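Local coordinates for protein polyprenyl synthetase (Zymomonas mobilis subsp. mobilis, PDB 4KKM) that probably acts as a prenyltransferase that builds farnesyl or longer isoprenoid diphosphates, using divalent metal ions, at residues Met30-Ala43 with Ala64-Ala78. Numbering follows the deposited sequence.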
loop_
_atom_site.group_PDB
_atom_site.type_symbol
_atom_site.label_atom_id
_atom_site.label_comp_id
_atom_site.label_asym_id
_atom_site.label_seq_id
_atom_site.Cartn_x
_atom_site.Cartn_y
_atom_site.Cartn_z
ATOM N N MET B 30 -5.882 -20.193 21.967
ATOM C CA MET B 30 -6.126 -18.919 21.296
ATOM C C MET B 30 -5.439 -18.874 19.931
ATOM O O MET B 30 -6.016 -18.398 18.954
ATOM C CB MET B 30 -5.686 -17.732 22.166
ATOM C CG MET B 30 -5.819 -16.376 21.465
ATOM S SD MET B 30 -5.349 -14.948 22.470
ATOM C CE MET B 30 -6.925 -14.532 23.206
ATOM N N MET B 31 -4.217 -19.394 19.864
ATOM C CA MET B 31 -3.452 -19.386 18.618
ATOM C C MET B 31 -4.147 -20.179 17.514
ATOM O O MET B 31 -4.282 -19.701 16.387
ATOM C CB MET B 31 -2.030 -19.912 18.845
ATOM C CG MET B 31 -1.125 -18.943 19.585
ATOM S SD MET B 31 0.514 -19.597 19.957
ATOM C CE MET B 31 1.200 -19.763 18.311
ATOM N N GLU B 32 -4.599 -21.384 17.847
ATOM C CA GLU B 32 -5.304 -22.224 16.883
ATOM C C GLU B 32 -6.613 -21.577 16.436
ATOM O O GLU B 32 -7.003 -21.680 15.273
ATOM C CB GLU B 32 -5.567 -23.612 17.474
ATOM C CG GLU B 32 -4.301 -24.372 17.845
ATOM C CD GLU B 32 -4.585 -25.692 18.544
ATOM O OE1 GLU B 32 -5.744 -25.916 18.953
ATOM O OE2 GLU B 32 -3.647 -26.506 18.686
ATOM N N GLN B 33 -7.288 -20.910 17.367
ATOM C CA GLN B 33 -8.529 -20.207 17.054
ATOM C C GLN B 33 -8.290 -19.012 16.138
ATOM O O GLN B 33 -8.995 -18.832 15.142
ATOM C CB GLN B 33 -9.222 -19.743 18.333
ATOM C CG GLN B 33 -10.311 -20.679 18.807
ATOM C CD GLN B 33 -10.494 -20.653 20.316
ATOM O OE1 GLN B 33 -10.257 -19.634 20.972
ATOM N NE2 GLN B 33 -10.910 -21.784 20.876
ATOM N N VAL B 34 -7.308 -18.189 16.490
ATOM C CA VAL B 34 -6.961 -17.024 15.679
ATOM C C VAL B 34 -6.563 -17.459 14.268
ATOM O O VAL B 34 -6.975 -16.848 13.278
ATOM C CB VAL B 34 -5.826 -16.207 16.330
ATOM C CG1 VAL B 34 -5.312 -15.135 15.380
ATOM C CG2 VAL B 34 -6.303 -15.578 17.637
ATOM N N ALA B 35 -5.783 -18.534 14.181
ATOM C CA ALA B 35 -5.372 -19.079 12.886
ATOM C C ALA B 35 -6.577 -19.450 12.019
ATOM O O ALA B 35 -6.628 -19.122 10.830
ATOM C CB ALA B 35 -4.454 -20.285 13.080
ATOM N N GLN B 36 -7.553 -20.119 12.622
ATOM C CA GLN B 36 -8.752 -20.524 11.893
ATOM C C GLN B 36 -9.580 -19.312 11.471
ATOM O O GLN B 36 -10.093 -19.258 10.356
ATOM C CB GLN B 36 -9.607 -21.471 12.737
ATOM C CG GLN B 36 -9.028 -22.871 12.884
ATOM C CD GLN B 36 -10.023 -23.847 13.487
ATOM O OE1 GLN B 36 -11.187 -23.509 13.710
ATOM N NE2 GLN B 36 -9.568 -25.067 13.755
ATOM N N ASP B 37 -9.700 -18.341 12.366
ATOM C CA ASP B 37 -10.473 -17.140 12.082
ATOM C C ASP B 37 -9.846 -16.308 10.965
ATOM O O ASP B 37 -10.552 -15.798 10.097
ATOM C CB ASP B 37 -10.630 -16.300 13.348
ATOM C CG ASP B 37 -11.640 -16.893 14.313
ATOM O OD1 ASP B 37 -12.633 -17.487 13.835
ATOM O OD2 ASP B 37 -11.444 -16.766 15.542
ATOM N N ILE B 38 -8.524 -16.173 10.997
ATOM C CA ILE B 38 -7.816 -15.384 9.991
ATOM C C ILE B 38 -7.930 -16.055 8.627
ATOM O O ILE B 38 -8.110 -15.375 7.623
ATOM C CB ILE B 38 -6.339 -15.124 10.390
ATOM C CG1 ILE B 38 -6.289 -14.185 11.598
ATOM C CG2 ILE B 38 -5.537 -14.515 9.223
ATOM C CD1 ILE B 38 -6.919 -12.818 11.339
ATOM N N ASP B 39 -7.867 -17.389 8.594
ATOM C CA ASP B 39 -8.094 -18.123 7.338
ATOM C C ASP B 39 -9.502 -17.896 6.782
ATOM O O ASP B 39 -9.675 -17.659 5.580
ATOM C CB ASP B 39 -7.837 -19.626 7.501
ATOM C CG ASP B 39 -6.367 -19.990 7.367
ATOM O OD1 ASP B 39 -5.554 -19.127 6.973
ATOM O OD2 ASP B 39 -6.019 -21.154 7.646
ATOM N N ARG B 40 -10.502 -17.979 7.654
ATOM C CA ARG B 40 -11.880 -17.698 7.268
ATOM C C ARG B 40 -12.025 -16.286 6.709
ATOM O O ARG B 40 -12.661 -16.074 5.676
ATOM C CB ARG B 40 -12.830 -17.867 8.458
ATOM C CG ARG B 40 -14.179 -17.177 8.245
ATOM C CD ARG B 40 -15.148 -17.396 9.400
ATOM N NE ARG B 40 -14.643 -16.856 10.663
ATOM C CZ ARG B 40 -14.784 -15.593 11.051
ATOM N NH1 ARG B 40 -15.415 -14.721 10.276
ATOM N NH2 ARG B 40 -14.292 -15.200 12.216
ATOM N N LEU B 41 -11.434 -15.320 7.402
ATOM C CA LEU B 41 -11.587 -13.921 7.029
ATOM C C LEU B 41 -10.927 -13.596 5.682
ATOM O O LEU B 41 -11.498 -12.876 4.860
ATOM C CB LEU B 41 -11.060 -13.015 8.152
ATOM C CG LEU B 41 -11.908 -13.042 9.427
ATOM C CD1 LEU B 41 -11.198 -12.339 10.578
ATOM C CD2 LEU B 41 -13.269 -12.415 9.172
ATOM N N PHE B 42 -9.730 -14.131 5.454
ATOM C CA PHE B 42 -9.050 -13.915 4.181
ATOM C C PHE B 42 -9.829 -14.554 3.037
ATOM O O PHE B 42 -9.967 -13.965 1.965
ATOM C CB PHE B 42 -7.620 -14.467 4.211
ATOM C CG PHE B 42 -6.575 -13.450 4.596
ATOM C CD1 PHE B 42 -6.404 -12.293 3.854
ATOM C CD2 PHE B 42 -5.756 -13.665 5.693
ATOM C CE1 PHE B 42 -5.432 -11.365 4.202
ATOM C CE2 PHE B 42 -4.783 -12.747 6.042
ATOM C CZ PHE B 42 -4.625 -11.592 5.297
ATOM N N ALA B 43 -10.343 -15.758 3.274
ATOM C CA ALA B 43 -11.096 -16.485 2.256
ATOM C C ALA B 43 -12.316 -15.686 1.824
ATOM O O ALA B 43 -12.628 -15.607 0.637
ATOM C CB ALA B 43 -11.520 -17.858 2.779
ATOM N N ALA B 64 -1.837 -15.613 1.533
ATOM C CA ALA B 64 -2.504 -15.176 2.763
ATOM C C ALA B 64 -3.175 -16.292 3.562
ATOM O O ALA B 64 -3.268 -16.208 4.788
ATOM C CB ALA B 64 -3.515 -14.081 2.451
ATOM N N ILE B 65 -3.650 -17.322 2.869
ATOM C CA ILE B 65 -4.410 -18.388 3.516
ATOM C C ILE B 65 -3.550 -19.603 3.833
ATOM O O ILE B 65 -2.727 -20.022 3.019
ATOM C CB ILE B 65 -5.614 -18.831 2.651
ATOM C CG1 ILE B 65 -6.589 -17.670 2.459
ATOM C CG2 ILE B 65 -6.329 -20.028 3.277
ATOM C CD1 ILE B 65 -7.753 -18.008 1.542
ATOM N N GLY B 66 -3.747 -20.160 5.026
ATOM C CA GLY B 66 -3.042 -21.355 5.447
ATOM C C GLY B 66 -1.589 -21.044 5.727
ATOM O O GLY B 66 -0.691 -21.619 5.111
ATOM N N GLY B 67 -1.361 -20.121 6.655
ATOM C CA GLY B 67 -0.019 -19.679 6.984
ATOM C C GLY B 67 0.802 -20.728 7.710
ATOM O O GLY B 67 0.800 -21.905 7.346
ATOM N N GLY B 68 1.495 -20.304 8.759
ATOM C CA GLY B 68 1.383 -18.946 9.255
ATOM C C GLY B 68 0.912 -18.992 10.691
ATOM O O GLY B 68 -0.195 -19.446 10.980
ATOM N N LYS B 69 1.764 -18.534 11.598
ATOM C CA LYS B 69 1.458 -18.591 13.019
ATOM C C LYS B 69 0.545 -17.442 13.427
ATOM O O LYS B 69 0.018 -17.426 14.539
ATOM C CB LYS B 69 2.749 -18.583 13.836
ATOM C CG LYS B 69 3.601 -19.823 13.615
ATOM C CD LYS B 69 4.973 -19.680 14.245
ATOM C CE LYS B 69 4.865 -19.391 15.728
ATOM N NZ LYS B 69 5.482 -18.085 16.097
ATOM N N ARG B 70 0.354 -16.500 12.508
ATOM C CA ARG B 70 -0.475 -15.319 12.741
ATOM C C ARG B 70 -0.083 -14.611 14.028
ATOM O O ARG B 70 -0.942 -14.260 14.844
ATOM C CB ARG B 70 -1.955 -15.691 12.794
ATOM C CG ARG B 70 -2.406 -16.646 11.709
ATOM C CD ARG B 70 -2.110 -16.105 10.329
ATOM N NE ARG B 70 -2.846 -16.855 9.318
ATOM C CZ ARG B 70 -2.823 -16.583 8.021
ATOM N NH1 ARG B 70 -2.093 -15.568 7.564
ATOM N NH2 ARG B 70 -3.537 -17.326 7.183
ATOM N N LEU B 71 1.217 -14.429 14.221
ATOM C CA LEU B 71 1.713 -13.739 15.405
ATOM C C LEU B 71 1.133 -12.332 15.507
ATOM O O LEU B 71 0.785 -11.869 16.591
ATOM C CB LEU B 71 3.240 -13.681 15.394
ATOM C CG LEU B 71 3.844 -12.826 16.510
ATOM C CD1 LEU B 71 3.492 -13.424 17.874
ATOM C CD2 LEU B 71 5.353 -12.691 16.334
ATOM N N ARG B 72 1.015 -11.649 14.373
ATOM C CA ARG B 72 0.526 -10.276 14.409
ATOM C C ARG B 72 -0.985 -10.168 14.689
ATOM O O ARG B 72 -1.393 -9.383 15.542
ATOM C CB ARG B 72 1.000 -9.482 13.180
ATOM C CG ARG B 72 2.512 -9.237 13.233
ATOM C CD ARG B 72 3.159 -9.095 11.854
ATOM N NE ARG B 72 4.620 -9.164 11.955
ATOM C CZ ARG B 72 5.316 -10.297 12.025
ATOM N NH1 ARG B 72 4.695 -11.471 12.001
ATOM N NH2 ARG B 72 6.638 -10.254 12.123
ATOM N N PRO B 73 -1.815 -10.966 13.993
ATOM C CA PRO B 73 -3.217 -11.041 14.426
ATOM C C PRO B 73 -3.372 -11.440 15.894
ATOM O O PRO B 73 -4.235 -10.897 16.591
ATOM C CB PRO B 73 -3.799 -12.123 13.514
ATOM C CG PRO B 73 -3.015 -11.968 12.241
ATOM C CD PRO B 73 -1.611 -11.605 12.678
ATOM N N LEU B 74 -2.533 -12.359 16.361
ATOM C CA LEU B 74 -2.603 -12.821 17.744
ATOM C C LEU B 74 -2.351 -11.671 18.719
ATOM O O LEU B 74 -3.039 -11.541 19.731
ATOM C CB LEU B 74 -1.597 -13.951 17.983
ATOM C CG LEU B 74 -1.484 -14.460 19.421
ATOM C CD1 LEU B 74 -2.776 -15.161 19.845
ATOM C CD2 LEU B 74 -0.272 -15.377 19.568
ATOM N N LEU B 75 -1.364 -10.837 18.409
ATOM C CA LEU B 75 -1.066 -9.670 19.240
ATOM C C LEU B 75 -2.219 -8.673 19.259
ATOM O O LEU B 75 -2.536 -8.102 20.303
ATOM C CB LEU B 75 0.207 -8.974 18.749
ATOM C CG LEU B 75 1.517 -9.701 19.065
ATOM C CD1 LEU B 75 2.671 -9.069 18.297
ATOM C CD2 LEU B 75 1.779 -9.677 20.565
ATOM N N VAL B 76 -2.832 -8.444 18.101
ATOM C CA VAL B 76 -3.992 -7.563 18.034
ATOM C C VAL B 76 -5.119 -8.096 18.915
ATOM O O VAL B 76 -5.665 -7.370 19.751
ATOM C CB VAL B 76 -4.509 -7.399 16.588
ATOM C CG1 VAL B 76 -5.841 -6.651 16.586
ATOM C CG2 VAL B 76 -3.477 -6.673 15.738
ATOM N N VAL B 77 -5.446 -9.372 18.732
ATOM C CA VAL B 77 -6.523 -10.012 19.484
ATOM C C VAL B 77 -6.242 -9.969 20.989
ATOM O O VAL B 77 -7.119 -9.618 21.785
ATOM C CB VAL B 77 -6.749 -11.476 19.019
ATOM C CG1 VAL B 77 -7.635 -12.227 20.006
ATOM C CG2 VAL B 77 -7.343 -11.516 17.607
ATOM N N ALA B 78 -5.013 -10.302 21.375
ATOM C CA ALA B 78 -4.642 -10.326 22.790
ATOM C C ALA B 78 -4.592 -8.934 23.416
ATOM O O ALA B 78 -4.799 -8.785 24.619
ATOM C CB ALA B 78 -3.304 -11.047 22.999
HETATM O O HOH W 1 -4.252 -19.010 9.768
#
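D39 of helix 24-45 and R70 of the glycine-rich G66-R70 loop form the polar centre of this contact, in the all-helical isoprenoid synthase fold. The loop belongs to the GGKRLRP motif that runs into helix 71-80. In relatives the lysine and second arginine of this motif bind isopentenyl diphosphate; R70 is instead turned inward to D39. R70 sits at the N-cap position. Its chain bends at chi2 (-57°), carrying the guanidinium alongside helix 24-45 from A35 toward D39. NH2 of R70 makes a salt bridge to OD1 of D39 at 2.7 Å, nearly along the C-O axis. G66 N, 2.9 Å from D39 OD1, and R70 NH2 arrive from opposite faces of the carboxylate plane; the G66 bond is almost straight (173°). R70 NH2 also donates to A64 O at 2.7 Å, in the carbonyl plane. One water takes the N-H of R70 NE and donates to A35 O. I38 CG2 packs over one guanidinium face, 3.6 Å from R70 NE; G67 CA, in a poorly ordered loop, lies more loosely over the other. R70 NH1 forms a second salt bridge, to E98. Replacing R70 by an alanine would probably leave D39 and E98 without their shared positive partner and A64 O without its side-chain donor. A64 CB makes a CH-pi contact over the face of the F42 ring, 3.6 Å from its centroid. Between the two helices themselves the contact is apolar. CB of P73 meets CG1 of V34 at 3.9 Å and also touches I38. L74 CD1 packs on M30 CG at 3.7 Å, while its CD2 meets M31. The helix segments cross at 109°. Helix 87-109, which carries E98, flanks P73. Helix 306-314 packs against M30 and L74.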